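Local coordinates for protein transcriptional regulator, IclR family (Alicyclobacillus acidocaldarius subsp. acidocaldarius, PDB 5TJJ) that probably binds DNA as a transcription factor of the IclR family, joining a winged helix-turn-helix domain to a GAF-like C-terminal domain, at residues 26-31 with 66-71; 162-167 with 176-181; 99-104 with 222-227. All coordinates share one frame; numbering follows the deposited sequence.

Contact 1. Residues 26-31 with 66-71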
# COMPACT_ATOMS: atom_id res chain seq x y z
N TYR A 26 1.10 -18.41 -3.38
CA TYR A 26 -0.05 -18.72 -2.54
C TYR A 26 -1.24 -17.77 -2.75
O TYR A 26 -2.10 -17.68 -1.88
CB TYR A 26 0.39 -18.71 -1.06
CG TYR A 26 1.42 -19.76 -0.77
CD1 TYR A 26 1.05 -21.07 -0.43
CD2 TYR A 26 2.77 -19.47 -0.86
CE1 TYR A 26 2.01 -22.05 -0.19
CE2 TYR A 26 3.73 -20.43 -0.62
CZ TYR A 26 3.35 -21.71 -0.28
OH TYR A 26 4.34 -22.65 -0.04
N ARG A 27 -1.30 -17.08 -3.88
CA ARG A 27 -2.32 -16.04 -4.09
C ARG A 27 -3.75 -16.51 -4.11
O ARG A 27 -4.66 -15.76 -3.75
CB ARG A 27 -2.06 -15.25 -5.37
CG ARG A 27 -2.24 -16.05 -6.64
CD ARG A 27 -1.76 -15.29 -7.86
NE ARG A 27 -1.45 -16.23 -8.92
CZ ARG A 27 -1.84 -16.15 -10.19
NH1 ARG A 27 -2.56 -15.12 -10.64
NH2 ARG A 27 -1.48 -17.13 -11.02
N GLN A 28 -3.95 -17.74 -4.60
CA GLN A 28 -5.23 -18.46 -4.49
C GLN A 28 -4.96 -19.78 -3.76
O GLN A 28 -4.48 -20.75 -4.37
CB GLN A 28 -5.84 -18.72 -5.88
CG GLN A 28 -6.19 -17.47 -6.67
CD GLN A 28 -7.44 -16.73 -6.19
OE1 GLN A 28 -8.27 -17.26 -5.44
NE2 GLN A 28 -7.58 -15.48 -6.65
N SER A 29 -5.26 -19.80 -2.45
CA SER A 29 -4.87 -20.92 -1.58
C SER A 29 -6.05 -21.58 -0.86
O SER A 29 -6.91 -20.88 -0.32
CB SER A 29 -3.86 -20.43 -0.55
OG SER A 29 -2.63 -20.12 -1.18
N THR A 30 -6.10 -22.92 -0.87
CA THR A 30 -7.14 -23.64 -0.11
C THR A 30 -6.85 -23.54 1.38
O THR A 30 -5.73 -23.18 1.79
CB THR A 30 -7.28 -25.13 -0.48
OG1 THR A 30 -6.12 -25.86 -0.04
CG2 THR A 30 -7.50 -25.31 -1.97
N LEU A 31 -7.86 -23.89 2.18
CA LEU A 31 -7.76 -23.84 3.62
C LEU A 31 -6.61 -24.75 4.06
O LEU A 31 -5.80 -24.35 4.89
CB LEU A 31 -9.10 -24.21 4.28
CG LEU A 31 -9.16 -24.39 5.79
CD1 LEU A 31 -8.76 -23.10 6.47
CD2 LEU A 31 -10.54 -24.85 6.25
N ARG A 66 -10.75 -21.58 -2.86
CA ARG A 66 -9.49 -20.88 -2.61
C ARG A 66 -9.73 -19.47 -2.12
O ARG A 66 -10.67 -18.80 -2.56
CB ARG A 66 -8.63 -20.83 -3.85
CG ARG A 66 -8.00 -22.17 -4.18
CD ARG A 66 -7.50 -22.27 -5.61
NE ARG A 66 -7.04 -23.64 -5.87
CZ ARG A 66 -5.86 -24.15 -5.50
NH1 ARG A 66 -4.96 -23.40 -4.85
NH2 ARG A 66 -5.57 -25.41 -5.77
N TYR A 67 -8.87 -19.04 -1.19
CA TYR A 67 -8.90 -17.73 -0.58
C TYR A 67 -7.81 -16.86 -1.20
O TYR A 67 -6.77 -17.35 -1.66
CB TYR A 67 -8.66 -17.82 0.94
CG TYR A 67 -9.72 -18.60 1.71
CD1 TYR A 67 -10.83 -17.95 2.26
CD2 TYR A 67 -9.61 -19.98 1.90
CE1 TYR A 67 -11.80 -18.66 2.98
CE2 TYR A 67 -10.58 -20.69 2.60
CZ TYR A 67 -11.67 -20.03 3.14
OH TYR A 67 -12.64 -20.75 3.83
N SER A 68 -8.05 -15.55 -1.18
CA SER A 68 -7.13 -14.59 -1.76
C SER A 68 -7.29 -13.27 -1.07
O SER A 68 -8.29 -13.06 -0.36
CB SER A 68 -7.42 -14.42 -3.24
OG SER A 68 -8.79 -14.14 -3.43
N LEU A 69 -6.30 -12.40 -1.27
CA LEU A 69 -6.38 -11.03 -0.76
C LEU A 69 -7.65 -10.34 -1.23
O LEU A 69 -7.93 -10.28 -2.41
CB LEU A 69 -5.17 -10.21 -1.19
CG LEU A 69 -3.84 -10.62 -0.55
CD1 LEU A 69 -2.74 -9.64 -0.93
CD2 LEU A 69 -3.94 -10.71 0.97
N GLY A 70 -8.42 -9.81 -0.27
CA GLY A 70 -9.67 -9.12 -0.57
C GLY A 70 -9.49 -7.66 -0.99
O GLY A 70 -8.44 -7.08 -0.74
N PRO A 71 -10.54 -7.05 -1.56
CA PRO A 71 -10.41 -5.72 -2.15
C PRO A 71 -10.30 -4.53 -1.19
O PRO A 71 -9.85 -3.47 -1.61
CB PRO A 71 -11.67 -5.59 -3.01
CG PRO A 71 -12.69 -6.48 -2.35
CD PRO A 71 -11.91 -7.59 -1.69
O HOH W 1 -4.04 -13.41 -3.03

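Contact 2. Residues 162-167 with 176-181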
# COMPACT_ATOMS: atom_id res chain seq x y z
N VAL A 162 31.80 -3.45 -14.57
CA VAL A 162 32.21 -2.32 -13.72
C VAL A 162 33.73 -2.36 -13.43
O VAL A 162 34.41 -1.31 -13.50
CB VAL A 162 31.38 -2.28 -12.43
CG1 VAL A 162 31.95 -1.26 -11.46
CG2 VAL A 162 29.92 -1.94 -12.76
N LEU A 163 34.24 -3.56 -13.17
CA LEU A 163 35.67 -3.76 -12.98
C LEU A 163 36.53 -3.49 -14.20
O LEU A 163 37.53 -2.79 -14.08
CB LEU A 163 35.98 -5.15 -12.38
CG LEU A 163 36.13 -5.16 -10.84
CD1 LEU A 163 34.85 -4.82 -10.09
CD2 LEU A 163 36.62 -6.51 -10.36
N ARG A 164 36.17 -4.03 -15.36
CA ARG A 164 36.87 -3.71 -16.60
C ARG A 164 36.94 -2.19 -16.87
O ARG A 164 37.93 -1.71 -17.40
CB ARG A 164 36.20 -4.36 -17.81
CG ARG A 164 36.29 -5.88 -17.97
CD ARG A 164 37.70 -6.44 -18.19
NE ARG A 164 38.36 -6.68 -16.91
CZ ARG A 164 38.06 -7.67 -16.05
NH1 ARG A 164 37.10 -8.58 -16.34
NH2 ARG A 164 38.71 -7.74 -14.90
N GLU A 165 35.89 -1.45 -16.52
CA GLU A 165 35.80 0.01 -16.77
C GLU A 165 36.57 0.88 -15.77
O GLU A 165 36.58 2.11 -15.90
CB GLU A 165 34.33 0.45 -16.82
CG GLU A 165 33.56 -0.11 -18.03
CD GLU A 165 32.05 0.08 -18.01
OE1 GLU A 165 31.56 0.66 -17.02
OE2 GLU A 165 31.34 -0.35 -18.97
N GLY A 166 37.19 0.25 -14.77
CA GLY A 166 38.14 0.95 -13.92
C GLY A 166 37.51 1.48 -12.65
O GLY A 166 36.56 2.30 -12.68
N LEU A 167 38.03 0.98 -11.53
CA LEU A 167 37.72 1.48 -10.20
C LEU A 167 38.60 2.69 -9.90
O LEU A 167 39.84 2.60 -9.92
CB LEU A 167 37.97 0.39 -9.17
CG LEU A 167 37.01 -0.79 -9.34
CD1 LEU A 167 37.39 -1.93 -8.41
CD2 LEU A 167 35.59 -0.33 -9.06
N THR A 176 41.14 -0.70 -5.43
CA THR A 176 41.32 -0.76 -6.88
C THR A 176 41.86 -2.10 -7.41
O THR A 176 41.88 -2.30 -8.61
CB THR A 176 42.31 0.35 -7.30
OG1 THR A 176 43.52 0.24 -6.55
CG2 THR A 176 41.68 1.71 -7.04
N ASP A 177 42.31 -3.00 -6.52
CA ASP A 177 42.70 -4.36 -6.88
C ASP A 177 41.46 -5.20 -7.23
O ASP A 177 40.63 -5.48 -6.36
CB ASP A 177 43.45 -5.01 -5.71
CG ASP A 177 43.93 -6.44 -6.00
OD1 ASP A 177 43.91 -6.90 -7.17
OD2 ASP A 177 44.36 -7.10 -5.03
N GLU A 178 41.36 -5.63 -8.49
CA GLU A 178 40.20 -6.36 -8.99
C GLU A 178 39.90 -7.66 -8.26
O GLU A 178 38.74 -7.93 -7.95
CB GLU A 178 40.34 -6.64 -10.48
CG GLU A 178 40.27 -5.38 -11.34
CD GLU A 178 41.19 -5.46 -12.54
OE1 GLU A 178 42.17 -4.67 -12.59
OE2 GLU A 178 40.94 -6.33 -13.43
N GLU A 179 40.93 -8.45 -7.97
CA GLU A 179 40.74 -9.72 -7.25
C GLU A 179 40.25 -9.48 -5.80
O GLU A 179 39.41 -10.23 -5.28
CB GLU A 179 41.99 -10.62 -7.33
CG GLU A 179 42.17 -11.31 -8.70
CD GLU A 179 43.26 -12.39 -8.73
OE1 GLU A 179 44.39 -12.12 -8.25
OE2 GLU A 179 43.00 -13.51 -9.26
N GLU A 180 40.74 -8.42 -5.16
CA GLU A 180 40.25 -8.00 -3.83
C GLU A 180 38.77 -7.50 -3.86
O GLU A 180 37.99 -7.81 -2.96
CB GLU A 180 41.17 -6.93 -3.25
CG GLU A 180 40.91 -6.55 -1.79
CD GLU A 180 41.05 -7.72 -0.82
OE1 GLU A 180 41.79 -8.69 -1.13
OE2 GLU A 180 40.42 -7.66 0.27
N TYR A 181 38.41 -6.73 -4.88
CA TYR A 181 37.06 -6.20 -4.96
C TYR A 181 36.03 -7.32 -5.15
O TYR A 181 34.99 -7.35 -4.46
CB TYR A 181 36.94 -5.13 -6.06
CG TYR A 181 35.73 -4.23 -5.83
CD1 TYR A 181 34.49 -4.58 -6.34
CD2 TYR A 181 35.83 -3.07 -5.07
CE1 TYR A 181 33.37 -3.80 -6.10
CE2 TYR A 181 34.73 -2.26 -4.84
CZ TYR A 181 33.48 -2.63 -5.36
OH TYR A 181 32.33 -1.87 -5.15

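Contact 3. Residues 99-104 with 222-227. With GOL (glycerol), chain C.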
# COMPACT_ATOMS: atom_id res chain seq x y z
N ALA A 99 19.73 7.05 16.57
CA ALA A 99 19.56 7.11 18.01
C ALA A 99 20.24 5.95 18.72
O ALA A 99 20.87 6.15 19.72
CB ALA A 99 18.09 7.17 18.40
N HIS A 100 20.09 4.74 18.19
CA HIS A 100 20.67 3.53 18.80
C HIS A 100 22.19 3.46 18.58
O HIS A 100 22.90 3.08 19.49
CB HIS A 100 19.97 2.29 18.25
CG HIS A 100 20.37 1.01 18.93
ND1 HIS A 100 20.55 0.89 20.29
CD2 HIS A 100 20.61 -0.23 18.42
CE1 HIS A 100 20.88 -0.35 20.59
NE2 HIS A 100 20.93 -1.05 19.47
N THR A 101 22.67 3.87 17.41
CA THR A 101 24.12 3.85 17.09
C THR A 101 24.95 5.09 17.50
O THR A 101 26.16 4.98 17.66
CB THR A 101 24.40 3.58 15.59
OG1 THR A 101 23.88 4.63 14.78
CG2 THR A 101 23.78 2.27 15.17
N GLY A 102 24.32 6.27 17.64
CA GLY A 102 25.06 7.55 17.72
C GLY A 102 25.82 7.91 16.43
O GLY A 102 26.79 8.65 16.47
N MSE A 103 25.37 7.39 15.29
CA MSE A 103 25.99 7.61 13.98
C MSE A 103 25.03 8.30 13.08
O MSE A 103 23.81 8.28 13.31
CB MSE A 103 26.39 6.29 13.32
CG MSE A 103 27.46 5.60 14.16
SE MSE A 103 28.02 3.88 13.39
CE MSE A 103 29.28 3.25 14.78
N THR A 104 25.55 8.93 12.03
CA THR A 104 24.69 9.56 11.04
C THR A 104 24.21 8.43 10.12
O THR A 104 24.98 7.66 9.65
CB THR A 104 25.39 10.70 10.29
OG1 THR A 104 25.58 11.78 11.21
CG2 THR A 104 24.57 11.17 9.10
N LEU A 222 20.71 1.17 3.26
CA LEU A 222 20.76 1.92 4.49
C LEU A 222 22.19 1.88 4.94
O LEU A 222 22.77 0.81 5.02
CB LEU A 222 19.90 1.31 5.61
CG LEU A 222 18.46 0.94 5.33
CD1 LEU A 222 17.80 0.54 6.63
CD2 LEU A 222 17.71 2.11 4.74
N SER A 223 22.72 3.04 5.31
CA SER A 223 24.13 3.16 5.69
C SER A 223 24.34 4.07 6.90
O SER A 223 23.55 4.96 7.15
CB SER A 223 24.88 3.70 4.50
OG SER A 223 26.25 3.73 4.79
N CYS A 224 25.41 3.82 7.64
CA CYS A 224 25.79 4.62 8.83
C CYS A 224 27.19 5.17 8.60
O CYS A 224 28.10 4.42 8.24
CB CYS A 224 25.84 3.75 10.09
SG CYS A 224 24.31 3.74 10.99
N LEU A 225 27.36 6.46 8.83
CA LEU A 225 28.67 7.09 8.77
C LEU A 225 29.16 7.41 10.17
O LEU A 225 28.38 7.86 11.01
CB LEU A 225 28.64 8.37 7.91
CG LEU A 225 28.09 8.19 6.49
CD1 LEU A 225 28.16 9.50 5.72
CD2 LEU A 225 28.82 7.10 5.72
N THR A 226 30.44 7.16 10.41
CA THR A 226 31.12 7.60 11.61
C THR A 226 32.59 7.90 11.29
O THR A 226 33.09 7.57 10.21
CB THR A 226 30.97 6.59 12.77
OG1 THR A 226 31.50 7.16 13.97
CG2 THR A 226 31.66 5.24 12.51
N MSE A 227 33.27 8.50 12.25
CA MSE A 227 34.70 8.77 12.14
C MSE A 227 35.44 7.52 12.46
O MSE A 227 35.17 6.87 13.46
CB MSE A 227 35.13 9.83 13.13
CG MSE A 227 34.41 11.13 12.83
SE MSE A 227 35.25 12.65 13.77
CE MSE A 227 34.48 12.49 15.59
C1 GOL C . 30.51 10.43 15.44
O1 GOL C . 31.77 9.85 15.03
C2 GOL C . 29.55 10.51 14.26
O2 GOL C . 29.07 9.21 13.91
C3 GOL C . 28.35 11.41 14.53
O3 GOL C . 27.63 11.66 13.30

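Contact 1. Residues 26-31 with 66-71
S29 and Y67 are locked together by two backbone bonds, S29 N to Y67 O at 3.0 Å and Y67 N to S29 O at 2.8 Å, the second almost straight (177°). They form an antiparallel hydrogen-bonded pair where the short strand 29-30 joins strand 66-69 at the edge of the three-stranded sheet of the winged helix-turn-helix domain. This is the tight, buried part. The Y67 ring has S29 O at its edge, while its CE2 lies 4.2 Å from CB of L31, which packs on helix 42-54. Toward the more open side lie the partly exposed Q28 and R66. The Q28 chain bends at chi2 (-74°) and lays its amide against S68 CB in plain packing, NE2 3.6 Å away. R66 runs extended from CG to NE, and its NH1 donates to Q28 O at 2.7 Å, close to the guanidinium plane, while T30 CG2 sits over one guanidinium face. A leucine in place of R66 would probably leave Q28 O without this donor and T30 CG2 without the flat group beneath it. The chemistry thus implies an edge strand fixed mainly through backbone groups, with one arginine tying down the carbonyl beside the paired residues.

Contact 2. Residues 162-167 with 176-181
The Y181 ring receives two leucine methyls, and the R164 guanidinium takes E178 OE2 at its edge; between them these flat groups mark the buried and the exposed sides of the junction of two consecutive helices joined by a loop in the GAF-like C-terminal domain. Helix 156-164 ends here, and helix 178-191 starts after the loop 165-177. L167 CD1 makes an off-centre CH-pi contact with the Y181 ring, 4.2 Å from its centroid and 30° off the normal. L163 CD1 comes obliquely to the same ring, 3.8 Å from Y181 CD1. With its CG anti to the backbone N (chi1 -159°), Y181 swings the ring across to these leucines, while its hydroxyl bonds to Y142 O and its side chain also packs on helix 144-151. The other L163 methyl, CD2, lies 3.7 Å from E178 CB, the two side chains running antiparallel past one another.

Charge takes over toward the solvent. R164 starts out pointing away from the second helix, but bends at chi2 and chi3 to carry its guanidinium back to E178, crossing that side chain at about a right angle. After the first helix, the backbone leaves helical angles at G166, with positive phi; D177 N-caps the second, though its bond to E179 N is weak. In the salt bridge, R164 NH2 meets E178 OE2 at 3.0 Å on the carboxylate's anti side.

Contact 3. Residues 99-104 with 222-227
T104 O accepts from L225 N at 2.8 Å, nearly along the C=O axis, and C224 CA adds a CH...O contact to the same oxygen. The return bond, T104 N to L225 O, is longer at 3.2 Å and more bent, but lies in the carbonyl plane. Together they make T104 and L225 an antiparallel hydrogen-bonded pair.

Just before this pair the chain leaves helix 86-101. G102 has positive phi, and T101 OG1 accepts from M103 N at 3.2 Å in an ST turn while also bonding to V97 O. M103, present as selenomethionine, then reaches over strand 218-227. Its chain stays extended beyond CG (chi2 179°), which carries SE across the strand to 4.0 Å from C224 CB and brings the terminal CE 3.8 Å from T226 CG2, the two side chains passing at a slant. D235 of helix 233-253 is also beside M103.

A glycerol, probably from the crystallisation liquor, sits beside the pair, against T226 and M227. T226 OG1 and glycerol O1 share a hydrogen bond of 2.9 Å whose direction is not settled, and M227 N gives O1 a weak one. T104 OG1, already bonded to I131 O, has glycerol O3 2.9 Å away.

The helix thus turns straight into strand 104-110, which pairs with strand 218-227 in the middle of the antiparallel sheet, as expected of the GAF-like fold in IclR C-terminal domains.

Overall arrangement
Contact 1 belongs to the winged helix-turn-helix domain, while contacts 2 and 3 both lie in the C-terminal domain, contact 2 nested within the chain loop that contact 3 closes. Contacts 1 and 2 are about 48 Å apart between centres, contacts 2 and 3 about 28 Å. Both strand contacts rely on paired backbone bonds, but contact 3 is buried among central strands, whereas contact 1 secures an outermost strand and is partly open. Contact 2 has no backbone bond between its segments: leucines of helix 156-164 and of the loop after it pack on a tyrosine of helix 178-191, with a salt bridge toward solvent. Of the three, only contact 1 is touched by the second subunit.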